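Long-range contacts in xenavidin (PDB 2UZ2), which binds biotin inside an eight-stranded antiparallel beta-barrel, four copies of which assemble into an avidin-type tetramer: residues Arg47-Thr52 and Val67-Ser72; Ser74-Thr79 and Trp96-Ser101; Glu89-Thr94 and Ala116-Arg121. All coordinates share one frame; numbering follows the deposited sequence. Where two conformers were deposited one is given.

Contact 1: residues Arg47-Thr52 and Val67-Ser72. With BTN (biotin), chain D.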
loop_
_atom_site.group_PDB
_atom_site.type_symbol
_atom_site.label_atom_id
_atom_site.label_comp_id
_atom_site.label_asym_id
_atom_site.label_seq_id
_atom_site.Cartn_x
_atom_site.Cartn_y
_atom_site.Cartn_z
ATOM N N ARG B 47 6.717 24.118 -5.011
ATOM C CA ARG B 47 5.799 25.226 -4.704
ATOM C C ARG B 47 4.572 24.709 -4.022
ATOM O O ARG B 47 4.214 23.528 -4.162
ATOM C CB ARG B 47 5.415 26.069 -5.939
ATOM C CG ARG B 47 6.537 27.080 -6.322
ATOM C CD ARG B 47 6.103 28.164 -7.338
ATOM N NE ARG B 47 7.270 28.852 -7.895
ATOM C CZ ARG B 47 8.130 28.280 -8.737
ATOM N NH1 ARG B 47 7.924 27.040 -9.146
ATOM N NH2 ARG B 47 9.187 28.941 -9.178
ATOM N N ILE B 48 3.948 25.597 -3.246
ATOM C CA ILE B 48 2.688 25.295 -2.569
ATOM C C ILE B 48 1.727 24.751 -3.622
ATOM O O ILE B 48 1.653 25.313 -4.748
ATOM C CB ILE B 48 2.107 26.574 -1.948
ATOM C CG1 ILE B 48 3.082 27.158 -0.920
ATOM C CG2 ILE B 48 0.766 26.290 -1.320
ATOM C CD1 ILE B 48 2.650 28.487 -0.327
ATOM N N SER B 49 1.016 23.676 -3.264
ATOM C CA SER B 49 0.116 22.993 -4.176
ATOM C C SER B 49 -1.266 22.835 -3.573
ATOM O O SER B 49 -1.404 22.704 -2.363
ATOM C CB SER B 49 0.724 21.618 -4.549
ATOM O OG SER B 49 1.994 21.805 -5.208
ATOM N N PRO B 50 -2.309 22.896 -4.410
ATOM C CA PRO B 50 -3.662 22.830 -3.865
ATOM C C PRO B 50 -4.130 21.422 -3.507
ATOM O O PRO B 50 -3.669 20.444 -4.084
ATOM C CB PRO B 50 -4.505 23.363 -5.014
ATOM C CG PRO B 50 -3.744 22.900 -6.275
ATOM C CD PRO B 50 -2.295 23.082 -5.875
ATOM N N LEU B 51 -5.110 21.338 -2.605
ATOM C CA LEU B 51 -5.704 20.054 -2.283
ATOM C C LEU B 51 -7.204 20.192 -2.111
ATOM O O LEU B 51 -7.704 21.295 -1.796
ATOM C CB LEU B 51 -5.104 19.478 -0.985
ATOM C CG LEU B 51 -5.397 20.221 0.335
ATOM C CD1 LEU B 51 -6.621 19.717 1.087
ATOM C CD2 LEU B 51 -4.182 20.082 1.228
ATOM N N THR B 52 -7.888 19.065 -2.291
ATOM C CA THR B 52 -9.346 18.973 -2.020
ATOM C C THR B 52 -9.595 17.615 -1.376
ATOM O O THR B 52 -8.915 16.621 -1.713
ATOM C CB THR B 52 -10.199 19.056 -3.309
ATOM O OG1 THR B 52 -11.580 19.252 -2.955
ATOM C CG2 THR B 52 -10.092 17.757 -4.142
ATOM N N VAL B 67 -3.581 15.895 -3.429
ATOM C CA VAL B 67 -2.770 17.074 -3.699
ATOM C C VAL B 67 -2.425 17.074 -5.169
ATOM O O VAL B 67 -1.956 16.082 -5.698
ATOM C CB VAL B 67 -1.491 17.122 -2.843
ATOM C CG1 VAL B 67 -0.604 18.291 -3.269
ATOM C CG2 VAL B 67 -1.867 17.306 -1.368
ATOM N N HIS B 68 -2.688 18.193 -5.829
ATOM C CA HIS B 68 -2.404 18.383 -7.262
ATOM C C HIS B 68 -1.083 19.149 -7.383
ATOM O O HIS B 68 -1.068 20.363 -7.454
ATOM C CB HIS B 68 -3.590 19.165 -7.837
ATOM C CG HIS B 68 -3.527 19.449 -9.309
ATOM N ND1 HIS B 68 -2.696 18.796 -10.187
ATOM C CD2 HIS B 68 -4.264 20.306 -10.055
ATOM C CE1 HIS B 68 -2.875 19.286 -11.407
ATOM N NE2 HIS B 68 -3.854 20.175 -11.355
ATOM N N TRP B 69 0.034 18.418 -7.386
ATOM C CA TRP B 69 1.350 19.075 -7.292
ATOM C C TRP B 69 1.482 20.078 -8.423
ATOM O O TRP B 69 1.291 19.725 -9.595
ATOM C CB TRP B 69 2.489 18.043 -7.380
ATOM C CG TRP B 69 2.400 17.036 -6.280
ATOM C CD1 TRP B 69 2.067 15.719 -6.411
ATOM C CD2 TRP B 69 2.613 17.268 -4.877
ATOM N NE1 TRP B 69 2.066 15.101 -5.171
ATOM C CE2 TRP B 69 2.388 16.038 -4.211
ATOM C CE3 TRP B 69 2.966 18.403 -4.120
ATOM C CZ2 TRP B 69 2.514 15.890 -2.809
ATOM C CZ3 TRP B 69 3.073 18.267 -2.717
ATOM C CH2 TRP B 69 2.862 17.020 -2.082
ATOM N N ALA B 70 1.899 21.291 -8.065
ATOM C CA ALA B 70 1.991 22.389 -9.007
ATOM C C ALA B 70 3.265 22.371 -9.848
ATOM O O ALA B 70 3.396 23.153 -10.800
ATOM C CB ALA B 70 1.861 23.727 -8.234
ATOM N N PHE B 71 4.198 21.471 -9.524
ATOM C CA PHE B 71 5.560 21.540 -10.052
ATOM C C PHE B 71 6.001 20.216 -10.687
ATOM O O PHE B 71 7.161 20.063 -11.093
ATOM C CB PHE B 71 6.519 21.968 -8.928
ATOM C CG PHE B 71 6.450 21.083 -7.722
ATOM C CD1 PHE B 71 7.247 19.954 -7.623
ATOM C CD2 PHE B 71 5.570 21.392 -6.686
ATOM C CE1 PHE B 71 7.174 19.114 -6.522
ATOM C CE2 PHE B 71 5.456 20.576 -5.592
ATOM C CZ PHE B 71 6.243 19.427 -5.484
ATOM N N SER B 72 5.078 19.261 -10.773
ATOM C CA SER B 72 5.386 17.947 -11.362
ATOM C C SER B 72 4.115 17.325 -11.939
ATOM O O SER B 72 3.011 17.856 -11.701
ATOM C CB SER B 72 5.991 17.006 -10.310
ATOM O OG SER B 72 4.975 16.489 -9.516
HETATM C C11 BTN D . 6.944 14.969 -7.087
HETATM O O11 BTN D . 6.703 14.447 -8.200
HETATM O O12 BTN D . 8.146 15.102 -6.753
HETATM C C10 BTN D . 5.827 15.436 -6.170
HETATM C C9 BTN D . 6.289 15.603 -4.727
HETATM C C8 BTN D . 6.059 14.312 -3.920
HETATM C C7 BTN D . 5.992 14.551 -2.422
HETATM C C2 BTN D . 5.730 13.263 -1.629
HETATM S S1 BTN D . 4.158 12.738 -1.837
HETATM C C6 BTN D . 4.190 11.790 -0.272
HETATM C C5 BTN D . 5.254 12.320 0.674
HETATM N N1 BTN D . 4.758 13.108 1.806
HETATM C C3 BTN D . 5.252 14.354 1.759
HETATM O O3 BTN D . 5.265 15.289 2.810
HETATM N N2 BTN D . 5.791 14.588 0.565
HETATM C C4 BTN D . 6.061 13.337 -0.129
#
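Ser49 and Ala70 meet where the hairpin of strands 49-55 and 62-68 opens toward the biotin pocket. The Ser49 hydroxyl lies anti to its own carbonyl carbon (chi1 -61°), which points OG at the N-H of Ala70: it accepts that hydrogen (N to OG 2.9 Å, 160° at the hydrogen) and donates to the carbonyl oxygen of Arg47 (OG to O 3.0 Å). One buried hydroxyl thus bridges both segments. Beyond it, His68 N donates to Pro50 O (3.0 Å), and Leu51 pairs with Val67, whose CG2 rests 3.9 Å from Leu51 CB.

The close-packed part is built round the Trp69 indole. Val67 CG1 presses on one of its faces near the rim, while C9 of biotin lies over the centre of the opposite face, 3.9 Å above the plane. Phe71 turns its CE1 and CZ atoms to the same valeryl chain, and on its other flank CD2 comes within 3.4 Å of Arg47 N. The looser side holds Arg47, Ile48 and Ala70, all exposed; Pro50 is partly so, and its ring crosses His68, whose imidazole turns to Lys56 of a second subunit.

Ser72 OG donates to biotin O11 (3.0 Å). The chemistry is therefore divided: aromatic rings flank the valeryl chain and Ser72 is one of the hydroxyls that donate to its carboxylate, an arrangement consistent with Ser49, one shell back, steadying the turn.

Contact 2: residues Ser74-Thr79 and Trp96-Ser101. With BTN (biotin), chain D.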
loop_
_atom_site.group_PDB
_atom_site.type_symbol
_atom_site.label_atom_id
_atom_site.label_comp_id
_atom_site.label_asym_id
_atom_site.label_seq_id
_atom_site.Cartn_x
_atom_site.Cartn_y
_atom_site.Cartn_z
ATOM N N SER B 74 2.998 14.440 -11.071
ATOM C CA SER B 74 2.555 13.479 -10.048
ATOM C C SER B 74 1.287 13.902 -9.321
ATOM O O SER B 74 0.860 15.060 -9.402
ATOM C CB SER B 74 3.649 13.324 -8.985
ATOM O OG SER B 74 4.853 12.873 -9.587
ATOM N N ILE B 75 0.667 12.957 -8.619
ATOM C CA ILE B 75 -0.487 13.219 -7.750
ATOM C C ILE B 75 -0.238 12.402 -6.492
ATOM O O ILE B 75 0.393 11.342 -6.560
ATOM C CB ILE B 75 -1.806 12.712 -8.391
ATOM C CG1 ILE B 75 -2.226 13.544 -9.631
ATOM C CG2 ILE B 75 -2.906 12.633 -7.320
ATOM C CD1 ILE B 75 -2.744 14.963 -9.323
ATOM N N THR B 76 -0.637 12.924 -5.339
ATOM C CA THR B 76 -0.594 12.107 -4.113
ATOM C C THR B 76 -1.940 12.187 -3.422
ATOM O O THR B 76 -2.558 13.263 -3.399
ATOM C CB THR B 76 0.493 12.577 -3.146
ATOM O OG1 THR B 76 1.751 12.599 -3.836
ATOM C CG2 THR B 76 0.586 11.646 -1.909
ATOM N N VAL B 77 -2.372 11.048 -2.890
ATOM C CA VAL B 77 -3.602 10.989 -2.070
ATOM C C VAL B 77 -3.225 10.514 -0.682
ATOM O O VAL B 77 -2.332 9.687 -0.530
ATOM C CB VAL B 77 -4.716 10.091 -2.688
ATOM C CG1 VAL B 77 -5.264 10.723 -4.024
ATOM C CG2 VAL B 77 -4.234 8.628 -2.944
ATOM N N TRP B 78 -3.899 11.073 0.324
ATOM C CA TRP B 78 -3.738 10.638 1.719
ATOM C C TRP B 78 -5.090 10.266 2.275
ATOM O O TRP B 78 -6.109 10.910 1.970
ATOM C CB TRP B 78 -3.272 11.797 2.604
ATOM C CG TRP B 78 -1.818 12.196 2.531
ATOM C CD1 TRP B 78 -0.863 11.950 3.480
ATOM C CD2 TRP B 78 -1.194 13.032 1.548
ATOM N NE1 TRP B 78 0.318 12.575 3.153
ATOM C CE2 TRP B 78 0.146 13.233 1.964
ATOM C CE3 TRP B 78 -1.633 13.621 0.344
ATOM C CZ2 TRP B 78 1.054 13.996 1.221
ATOM C CZ3 TRP B 78 -0.735 14.391 -0.386
ATOM C CH2 TRP B 78 0.577 14.572 0.039
ATOM N N THR B 79 -5.095 9.277 3.157
ATOM C CA THR B 79 -6.298 9.017 3.969
ATOM C C THR B 79 -5.897 8.642 5.388
ATOM O O THR B 79 -4.846 8.007 5.620
ATOM C CB THR B 79 -7.237 7.975 3.314
ATOM O OG1 THR B 79 -8.463 7.918 4.039
ATOM C CG2 THR B 79 -6.650 6.555 3.311
ATOM N N TRP B 96 -0.473 7.217 2.498
ATOM C CA TRP B 96 -0.566 7.915 1.234
ATOM C C TRP B 96 -0.142 7.055 0.056
ATOM O O TRP B 96 0.586 6.091 0.247
ATOM C CB TRP B 96 0.276 9.229 1.238
ATOM C CG TRP B 96 1.709 9.093 1.715
ATOM C CD1 TRP B 96 2.179 9.363 2.959
ATOM C CD2 TRP B 96 2.837 8.685 0.943
ATOM N NE1 TRP B 96 3.544 9.137 3.035
ATOM C CE2 TRP B 96 3.977 8.725 1.805
ATOM C CE3 TRP B 96 3.013 8.280 -0.384
ATOM C CZ2 TRP B 96 5.268 8.391 1.370
ATOM C CZ3 TRP B 96 4.329 7.921 -0.814
ATOM C CH2 TRP B 96 5.417 8.001 0.057
ATOM N N LEU B 97 -0.634 7.402 -1.136
ATOM C CA LEU B 97 -0.134 6.804 -2.383
ATOM C C LEU B 97 0.319 7.961 -3.247
ATOM O O LEU B 97 -0.435 8.919 -3.446
ATOM C CB LEU B 97 -1.273 6.052 -3.105
ATOM C CG LEU B 97 -1.839 4.795 -2.432
ATOM C CD1 LEU B 97 -3.144 4.316 -3.167
ATOM C CD2 LEU B 97 -0.754 3.685 -2.381
ATOM N N LEU B 98 1.538 7.846 -3.770
ATOM C CA LEU B 98 2.122 8.832 -4.674
ATOM C C LEU B 98 2.203 8.224 -6.071
ATOM O O LEU B 98 2.905 7.226 -6.302
ATOM C CB LEU B 98 3.513 9.209 -4.161
ATOM C CG LEU B 98 4.513 9.882 -5.104
ATOM C CD1 LEU B 98 4.005 11.172 -5.692
ATOM C CD2 LEU B 98 5.817 10.102 -4.330
ATOM N N ARG B 99 1.436 8.825 -6.975
ATOM C CA ARG B 99 1.401 8.406 -8.363
ATOM C C ARG B 99 2.359 9.221 -9.201
ATOM O O ARG B 99 2.232 10.449 -9.256
ATOM C CB ARG B 99 -0.025 8.553 -8.932
ATOM C CG ARG B 99 -0.080 8.189 -10.421
ATOM C CD ARG B 99 0.056 6.678 -10.621
ATOM N NE ARG B 99 0.547 6.353 -11.962
ATOM C CZ ARG B 99 0.347 5.181 -12.566
ATOM N NH1 ARG B 99 -0.370 4.237 -11.961
ATOM N NH2 ARG B 99 0.861 4.949 -13.767
ATOM N N SER B 100 3.286 8.549 -9.869
ATOM C CA SER B 100 4.111 9.268 -10.836
ATOM C C SER B 100 3.614 9.027 -12.246
ATOM O O SER B 100 2.995 7.996 -12.547
ATOM C CB SER B 100 5.582 8.910 -10.703
ATOM O OG SER B 100 5.750 7.516 -10.571
ATOM N N SER B 101 3.878 9.995 -13.116
ATOM C CA SER B 101 3.487 9.876 -14.492
ATOM C C SER B 101 4.445 8.995 -15.301
ATOM O O SER B 101 5.629 9.321 -15.493
ATOM C CB SER B 101 3.354 11.278 -15.092
ATOM O OG SER B 101 3.085 11.173 -16.462
HETATM C C11 BTN D . 6.944 14.969 -7.087
HETATM O O11 BTN D . 6.703 14.447 -8.200
HETATM O O12 BTN D . 8.146 15.102 -6.753
HETATM C C10 BTN D . 5.827 15.436 -6.170
HETATM C C9 BTN D . 6.289 15.603 -4.727
HETATM C C8 BTN D . 6.059 14.312 -3.920
HETATM C C7 BTN D . 5.992 14.551 -2.422
HETATM C C2 BTN D . 5.730 13.263 -1.629
HETATM S S1 BTN D . 4.158 12.738 -1.837
HETATM C C6 BTN D . 4.190 11.790 -0.272
HETATM C C5 BTN D . 5.254 12.320 0.674
HETATM N N1 BTN D . 4.758 13.108 1.806
HETATM C C3 BTN D . 5.252 14.354 1.759
HETATM O O3 BTN D . 5.265 15.289 2.810
HETATM N N2 BTN D . 5.791 14.588 0.565
HETATM C C4 BTN D . 6.061 13.337 -0.129
HETATM O O HOH W 1 5.369 12.155 -12.214
#
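Trp78 and Trp96 stand side by side at the end of the antiparallel pairing beside biotin's fused rings, Trp96 CB set over the pyrrole face of Trp78, 3.7 Å from its centroid in a CH-pi contact. A chi1 of 50° sets CG of Trp96 between the backbone N and carbonyl carbon, and biotin C6 sits over the centre of the indole, 3.5 Å above the plane.

The backbone is satisfied in two reciprocal pairs: Ile75 with Arg99, and Val77 with Leu97 (Val77 N to Leu97 O and Leu97 N to Val77 O, both 2.9 Å). Ser74 OG has two partners, donating to biotin O11 (2.8 Å) and accepting from a water that itself takes the N-H of Ser101. Thr76 OG1 lies 3.1 Å from biotin S1, while its hydrogen bond is from Trp69 NE1; Trp96 NE1 is met by Asn117 OD1. Arg99 bends at chi2, letting NE donate to Ser100 O (3.0 Å), while NH2 donates to Asn108 of its own chain and to Gln81 of a second subunit.

Strands 62-68 and 112-121 flank the pair, so it lies within the barrel wall; Trp109 of a third subunit packs on Trp96 and Leu98.

Contact 3: residues Glu89-Thr94 and Ala116-Arg121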
loop_
_atom_site.group_PDB
_atom_site.type_symbol
_atom_site.label_atom_id
_atom_site.label_comp_id
_atom_site.label_asym_id
_atom_site.label_seq_id
_atom_site.Cartn_x
_atom_site.Cartn_y
_atom_site.Cartn_z
ATOM N N GLU B 89 -3.091 16.130 22.712
ATOM C CA GLU B 89 -2.787 16.849 21.461
ATOM C C GLU B 89 -3.328 16.095 20.255
ATOM O O GLU B 89 -3.326 14.858 20.250
ATOM C CB GLU B 89 -1.280 17.043 21.309
ATOM C CG GLU B 89 -0.658 17.890 22.436
ATOM C CD GLU B 89 0.833 17.659 22.580
ATOM O OE1 GLU B 89 1.363 16.732 21.931
ATOM O OE2 GLU B 89 1.476 18.404 23.352
ATOM N N GLU B 90 -3.768 16.848 19.240
ATOM C CA GLU B 90 -4.384 16.292 18.029
ATOM C C GLU B 90 -3.314 15.705 17.140
ATOM O O GLU B 90 -2.223 16.301 16.961
ATOM C CB GLU B 90 -5.095 17.357 17.193
ATOM C CG GLU B 90 -6.043 18.264 17.883
ATOM C CD GLU B 90 -6.209 19.573 17.119
ATOM O OE1 GLU B 90 -5.357 20.471 17.273
ATOM O OE2 GLU B 90 -7.187 19.709 16.373
ATOM N N ILE B 91 -3.604 14.523 16.588
ATOM C CA ILE B 91 -2.671 13.856 15.684
ATOM C C ILE B 91 -3.438 13.242 14.514
ATOM O O ILE B 91 -4.513 12.667 14.713
ATOM C CB ILE B 91 -1.817 12.764 16.411
ATOM C CG1 ILE B 91 -1.091 13.359 17.633
ATOM C CG2 ILE B 91 -0.846 12.080 15.443
ATOM C CD1 ILE B 91 0.024 12.485 18.187
ATOM N N LEU B 92 -2.899 13.382 13.309
ATOM C CA LEU B 92 -3.527 12.752 12.161
ATOM C C LEU B 92 -2.624 11.598 11.761
ATOM O O LEU B 92 -1.469 11.840 11.361
ATOM C CB LEU B 92 -3.650 13.713 10.985
ATOM C CG LEU B 92 -4.189 15.112 11.261
ATOM C CD1 LEU B 92 -4.235 15.926 9.979
ATOM C CD2 LEU B 92 -5.573 14.995 11.860
ATOM N N HIS B 93 -3.138 10.375 11.852
ATOM C CA HIS B 93 -2.466 9.201 11.300
ATOM C C HIS B 93 -2.911 8.973 9.873
ATOM O O HIS B 93 -4.085 8.739 9.624
ATOM C CB HIS B 93 -2.736 7.933 12.135
ATOM C CG HIS B 93 -2.096 7.942 13.483
ATOM N ND1 HIS B 93 -0.740 8.097 13.664
ATOM C CD2 HIS B 93 -2.616 7.733 14.710
ATOM C CE1 HIS B 93 -0.462 8.042 14.955
ATOM N NE2 HIS B 93 -1.586 7.830 15.613
ATOM N N THR B 94 -1.961 8.989 8.933
ATOM C CA THR B 94 -2.268 8.874 7.516
ATOM C C THR B 94 -1.400 7.839 6.806
ATOM O O THR B 94 -0.298 7.512 7.227
ATOM C CB THR B 94 -2.051 10.203 6.747
ATOM O OG1 THR B 94 -0.656 10.457 6.556
ATOM C CG2 THR B 94 -2.756 11.411 7.523
ATOM N N ALA B 116 3.569 6.242 4.985
ATOM C CA ALA B 116 2.729 6.651 6.138
ATOM C C ALA B 116 3.272 7.965 6.658
ATOM O O ALA B 116 4.500 8.148 6.696
ATOM C CB ALA B 116 2.838 5.593 7.230
ATOM N N ASN B 117 2.404 8.847 7.147
ATOM C CA ASN B 117 2.939 9.917 7.971
ATOM C C ASN B 117 1.962 10.298 9.037
ATOM O O ASN B 117 0.743 10.143 8.853
ATOM C CB ASN B 117 3.217 11.154 7.139
ATOM C CG ASN B 117 4.564 11.103 6.453
ATOM O OD1 ASN B 117 4.603 10.837 5.267
ATOM N ND2 ASN B 117 5.680 11.311 7.202
ATOM N N THR B 118 2.499 10.788 10.144
ATOM C CA THR B 118 1.638 11.360 11.185
ATOM C C THR B 118 1.847 12.881 11.185
ATOM O O THR B 118 2.989 13.379 11.086
ATOM C CB THR B 118 1.880 10.723 12.592
ATOM O OG1 THR B 118 1.408 9.357 12.601
ATOM C CG2 THR B 118 1.156 11.487 13.677
ATOM N N PHE B 119 0.743 13.609 11.276
ATOM C CA PHE B 119 0.783 15.078 11.314
ATOM C C PHE B 119 0.423 15.571 12.704
ATOM O O PHE B 119 -0.457 15.010 13.333
ATOM C CB PHE B 119 -0.191 15.689 10.298
ATOM C CG PHE B 119 0.199 15.444 8.861
ATOM C CD1 PHE B 119 0.864 16.421 8.126
ATOM C CD2 PHE B 119 -0.135 14.237 8.228
ATOM C CE1 PHE B 119 1.215 16.188 6.787
ATOM C CE2 PHE B 119 0.191 14.018 6.885
ATOM C CZ PHE B 119 0.853 15.017 6.164
ATOM N N THR B 120 1.100 16.623 13.171
ATOM C CA THR B 120 0.771 17.248 14.448
ATOM C C THR B 120 0.620 18.761 14.236
ATOM O O THR B 120 0.900 19.281 13.160
ATOM C CB THR B 120 1.867 17.034 15.475
ATOM O OG1 THR B 120 3.082 17.597 14.971
ATOM C CG2 THR B 120 2.082 15.530 15.732
ATOM N N ARG B 121 0.186 19.466 15.263
ATOM C CA ARG B 121 0.174 20.928 15.199
ATOM C C ARG B 121 1.583 21.488 15.297
ATOM O O ARG B 121 2.520 20.811 15.764
ATOM C CB ARG B 121 -0.709 21.501 16.300
ATOM C CG ARG B 121 -2.119 21.044 16.181
ATOM C CD ARG B 121 -2.690 21.477 14.887
ATOM N NE ARG B 121 -4.142 21.438 14.939
ATOM C CZ ARG B 121 -4.927 21.929 13.990
ATOM N NH1 ARG B 121 -4.385 22.507 12.922
ATOM N NH2 ARG B 121 -6.251 21.861 14.123
HETATM O O HOH W 2 -0.549 18.161 17.804
#
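Glu90 grips Arg121 where strand 90-99 begins, opposite the last residues of 112-121. The guanidinium is engaged side-on: NE donates to OE1 at 2.8 Å and a nearly straight 172°, and NH2 to OE2 at a longer 3.3 Å. The two planes are turned 46° apart, and NE approaches OE1 from above the carboxylate plane. Arg121 also donates to the carbonyls of Gln9 and Gln11 and makes a cation-pi contact with Trp12. Glu90 O is joined to Arg121 N through a water.

At Ile91 the CA-H points to Phe119 O. Leu92 follows with a reciprocal pair of backbone bonds to Phe119, and their CB atoms pack on the face of the sheet that also carries Thr94 and Asn117. His93 lies alongside Thr118 on the other face, its ND1 2.7 Å from Thr118 OG1; NE2 is hydrogen-bonded to Glu105 of a second subunit.

The chi1 of Thr94 (75°) turns OG1 toward Asn117 O (2.7 Å), an acceptor that also takes Thr94 N (2.9 Å), and sets OG1 at the edge of the Phe119 ring. An ion pair tied to residues in and just before strand 10-14 thus gives way, along the strands, to a carbonyl oxygen that accepts two hydrogen bonds.

How the contacts relate
Followed from the N terminus, the chain first reaches contact 1, which closes a loop of 14 residues between neighbouring strands 49-55 and 62-68. Contact 2 opens only after that, closing a loop of 16 residues, so the two are in series; they nevertheless touch, through the backbone of Val67 and Thr76, and both border biotin. Contact 3, with 21 residues between its segments, crosses contact 2: segment 89-94 lies inside the span from 74 to 101, and 116-121 lies beyond it. The two share strand 90-99, whose earlier part pairs with 112-121 in contact 3. Together the contacts tie five successive strands of the barrel, with contacts 1 and 3 on opposite sides of the chain's centre.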